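PDB 3G3Z: transcriptional regulator, MarR family from Neisseria meningitidis serogroup B, which probably binds DNA as a dimeric transcription factor of the MarR family and so regulates the expression of target genes. Local coordinates for residues A35-E43 against Y98-A106. Residues are numbered along the deposited sequence; the frame is centred on the assembly and turned at random.
Sequences AVLYTLATE and YAAPLTESA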
loop_
_atom_site.group_PDB
_atom_site.type_symbol
_atom_site.label_atom_id
_atom_site.label_comp_id
_atom_site.label_asym_id
_atom_site.label_seq_id
_atom_site.Cartn_x
_atom_site.Cartn_y
_atom_site.Cartn_z
ATOM N N ALA A 35 -2.658 -12.595 5.299
ATOM C CA ALA A 35 -3.707 -12.755 4.308
ATOM C C ALA A 35 -4.360 -14.145 4.407
ATOM O O ALA A 35 -5.582 -14.241 4.464
ATOM C CB ALA A 35 -3.145 -12.507 2.893
ATOM N N VAL A 36 -3.551 -15.206 4.458
ATOM C CA VAL A 36 -4.059 -16.588 4.593
ATOM C C VAL A 36 -4.655 -16.828 5.979
ATOM O O VAL A 36 -5.833 -17.151 6.108
ATOM C CB VAL A 36 -2.950 -17.655 4.284
ATOM C CG1 VAL A 36 -3.473 -19.104 4.478
ATOM C CG2 VAL A 36 -2.458 -17.490 2.878
ATOM N N LEU A 37 -3.838 -16.650 7.012
ATOM C CA LEU A 37 -4.222 -16.969 8.390
ATOM C C LEU A 37 -5.451 -16.194 8.885
ATOM O O LEU A 37 -6.376 -16.774 9.470
ATOM C CB LEU A 37 -3.030 -16.734 9.333
ATOM C CG LEU A 37 -1.771 -17.587 9.083
ATOM C CD1 LEU A 37 -0.575 -17.010 9.830
ATOM C CD2 LEU A 37 -2.008 -19.043 9.464
ATOM N N TYR A 38 -5.458 -14.889 8.645
ATOM C CA TYR A 38 -6.557 -14.059 9.109
ATOM C C TYR A 38 -7.860 -14.280 8.337
ATOM O O TYR A 38 -8.935 -14.295 8.947
ATOM C CB TYR A 38 -6.168 -12.591 9.122
ATOM C CG TYR A 38 -7.169 -11.715 9.822
ATOM C CD1 TYR A 38 -7.239 -11.674 11.219
ATOM C CD2 TYR A 38 -8.059 -10.924 9.089
ATOM C CE1 TYR A 38 -8.172 -10.863 11.866
ATOM C CE2 TYR A 38 -8.993 -10.110 9.727
ATOM C CZ TYR A 38 -9.042 -10.080 11.110
ATOM O OH TYR A 38 -9.969 -9.277 11.732
ATOM N N THR A 39 -7.769 -14.467 7.016
ATOM C CA THR A 39 -8.956 -14.811 6.212
ATOM C C THR A 39 -9.578 -16.122 6.705
ATOM O O THR A 39 -10.794 -16.217 6.896
ATOM C CB THR A 39 -8.645 -14.906 4.682
ATOM O OG1 THR A 39 -7.980 -13.715 4.246
ATOM C CG2 THR A 39 -9.915 -15.060 3.876
ATOM N N LEU A 40 -8.738 -17.119 6.938
ATOM C CA LEU A 40 -9.233 -18.436 7.323
ATOM C C LEU A 40 -9.820 -18.448 8.731
ATOM O O LEU A 40 -10.781 -19.166 8.997
ATOM C CB LEU A 40 -8.142 -19.500 7.166
ATOM C CG LEU A 40 -7.692 -19.847 5.740
ATOM C CD1 LEU A 40 -6.669 -20.972 5.763
ATOM C CD2 LEU A 40 -8.869 -20.224 4.843
ATOM N N ALA A 41 -9.243 -17.644 9.619
ATOM C CA ALA A 41 -9.689 -17.583 11.010
ATOM C C ALA A 41 -11.016 -16.844 11.181
ATOM O O ALA A 41 -11.793 -17.158 12.087
ATOM C CB ALA A 41 -8.611 -16.956 11.886
ATOM N N THR A 42 -11.277 -15.885 10.297
ATOM C CA THR A 42 -12.438 -15.005 10.421
ATOM C C THR A 42 -13.554 -15.302 9.416
ATOM O O THR A 42 -14.694 -14.897 9.631
ATOM C CB THR A 42 -12.025 -13.525 10.264
ATOM O OG1 THR A 42 -11.367 -13.355 9.004
ATOM C CG2 THR A 42 -11.081 -13.089 11.395
ATOM N N GLU A 43 -13.231 -15.980 8.312
ATOM C CA GLU A 43 -14.243 -16.295 7.296
ATOM C C GLU A 43 -14.519 -17.782 7.206
ATOM O O GLU A 43 -15.525 -18.198 6.628
ATOM C CB GLU A 43 -13.846 -15.763 5.914
ATOM C CG GLU A 43 -13.714 -14.255 5.857
ATOM C CD GLU A 43 -13.626 -13.703 4.443
ATOM O OE1 GLU A 43 -13.794 -12.473 4.286
ATOM O OE2 GLU A 43 -13.397 -14.488 3.491
ATOM N N TYR A 98 -3.272 -21.482 16.995
ATOM C CA TYR A 98 -2.245 -20.574 16.453
ATOM C C TYR A 98 -2.829 -19.207 16.065
ATOM O O TYR A 98 -2.267 -18.163 16.411
ATOM C CB TYR A 98 -1.554 -21.247 15.264
ATOM C CG TYR A 98 -0.372 -20.527 14.643
ATOM C CD1 TYR A 98 -0.564 -19.601 13.623
ATOM C CD2 TYR A 98 0.941 -20.820 15.030
ATOM C CE1 TYR A 98 0.512 -18.967 13.008
ATOM C CE2 TYR A 98 2.027 -20.180 14.429
ATOM C CZ TYR A 98 1.797 -19.251 13.412
ATOM O OH TYR A 98 2.838 -18.586 12.799
ATOM N N ALA A 99 -3.972 -19.213 15.378
ATOM C CA ALA A 99 -4.579 -17.969 14.877
ATOM C C ALA A 99 -5.333 -17.145 15.925
ATOM O O ALA A 99 -5.500 -15.938 15.747
ATOM C CB ALA A 99 -5.478 -18.244 13.675
ATOM N N ALA A 100 -5.770 -17.790 17.008
ATOM C CA ALA A 100 -6.567 -17.125 18.043
ATOM C C ALA A 100 -5.997 -15.786 18.531
ATOM O O ALA A 100 -6.704 -14.780 18.476
ATOM C CB ALA A 100 -6.847 -18.069 19.216
ATOM N N PRO A 101 -4.715 -15.755 18.975
ATOM C CA PRO A 101 -4.106 -14.492 19.451
ATOM C C PRO A 101 -4.033 -13.421 18.376
ATOM O O PRO A 101 -4.080 -12.232 18.688
ATOM C CB PRO A 101 -2.676 -14.894 19.847
ATOM C CG PRO A 101 -2.658 -16.383 19.885
ATOM C CD PRO A 101 -3.745 -16.869 18.989
ATOM N N LEU A 102 -3.913 -13.845 17.116
ATOM C CA LEU A 102 -3.866 -12.912 15.997
ATOM C C LEU A 102 -5.211 -12.240 15.774
ATOM O O LEU A 102 -5.270 -11.028 15.604
ATOM C CB LEU A 102 -3.387 -13.592 14.706
ATOM C CG LEU A 102 -3.350 -12.683 13.479
ATOM C CD1 LEU A 102 -2.281 -11.574 13.687
ATOM C CD2 LEU A 102 -3.076 -13.481 12.208
ATOM N N THR A 103 -6.291 -13.019 15.773
ATOM C CA THR A 103 -7.622 -12.426 15.624
ATOM C C THR A 103 -7.924 -11.498 16.791
ATOM O O THR A 103 -8.539 -10.443 16.615
ATOM C CB THR A 103 -8.723 -13.482 15.515
ATOM O OG1 THR A 103 -8.695 -14.320 16.677
ATOM C CG2 THR A 103 -8.509 -14.322 14.271
ATOM N N GLU A 104 -7.467 -11.876 17.978
ATOM C CA GLU A 104 -7.720 -11.056 19.158
ATOM C C GLU A 104 -7.008 -9.708 19.098
ATOM O O GLU A 104 -7.619 -8.675 19.357
ATOM C CB GLU A 104 -7.374 -11.814 20.437
ATOM C CG GLU A 104 -8.425 -12.823 20.816
ATOM C CD GLU A 104 -7.952 -13.769 21.902
ATOM O OE1 GLU A 104 -7.618 -13.285 23.007
ATOM O OE2 GLU A 104 -7.919 -14.995 21.650
ATOM N N SER A 105 -5.721 -9.719 18.752
ATOM C CA SER A 105 -4.966 -8.471 18.614
ATOM C C SER A 105 -5.493 -7.614 17.471
ATOM O O SER A 105 -5.497 -6.387 17.577
ATOM C CB SER A 105 -3.466 -8.721 18.451
ATOM O OG SER A 105 -3.223 -9.702 17.475
ATOM N N ALA A 106 -5.941 -8.262 16.394
ATOM C CA ALA A 106 -6.568 -7.562 15.263
ATOM C C ALA A 106 -7.847 -6.864 15.684
ATOM O O ALA A 106 -8.073 -5.706 15.316
ATOM C CB ALA A 106 -6.845 -8.518 14.124
HETATM O O HOH W 1 -10.321 -9.950 14.316
#
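Ala-41 meets helix 98-106 with its methyl group touching two methyls of the facing helix: its CB lies 3.6 Å from Thr-103 CG2 and 3.8 Å from Ala-99 CB. The two helices cross almost perpendicularly, at -87°, with their axes 9.8 Å apart, and the small Ala-41 and Ala-99 meet methyl to methyl at the crossing. Next to this close spot Tyr-38 slants across toward the later turn; with CG anti to the backbone N (chi1 -170°), its ring edge comes to the Thr-103 backbone, and CE1 stands 3.5 Å from Ala-106 CB. The methyl of Thr-42 lies over one face of the same ring, displaced toward the rim, and also approaches Thr-103 CG2. Both threonines turn their hydroxyls back onto their own helices, Thr-42 OG1 to Tyr-38 O and Thr-103 OG1 to Ala-100 O, which leaves CG2 of each for the apolar seam. No direct hydrogen bond joins the helices; at this hydrated edge a water bridges them, 2.7 Å from Tyr-38 OH and donating to Thr-103 O at 3.0 Å. On the other flank the buried leucines are more widely spaced, Leu-102 CD2 4.3 Å from Leu-37 CB, and the open side lies at exposed Tyr-98, whose ring edge Leu-37 CD1 touches in plane, 3.9 Å from CE1. Leu-37 also reaches Leu-69 of helix 59-71; Asp-7 of the second subunit packs on Tyr-38. Helix 31-43 is thus tied to the long helix 93-117 that follows the two-stranded wing, an arrangement characteristic of the winged helix-turn-helix fold of dimeric MarR regulators.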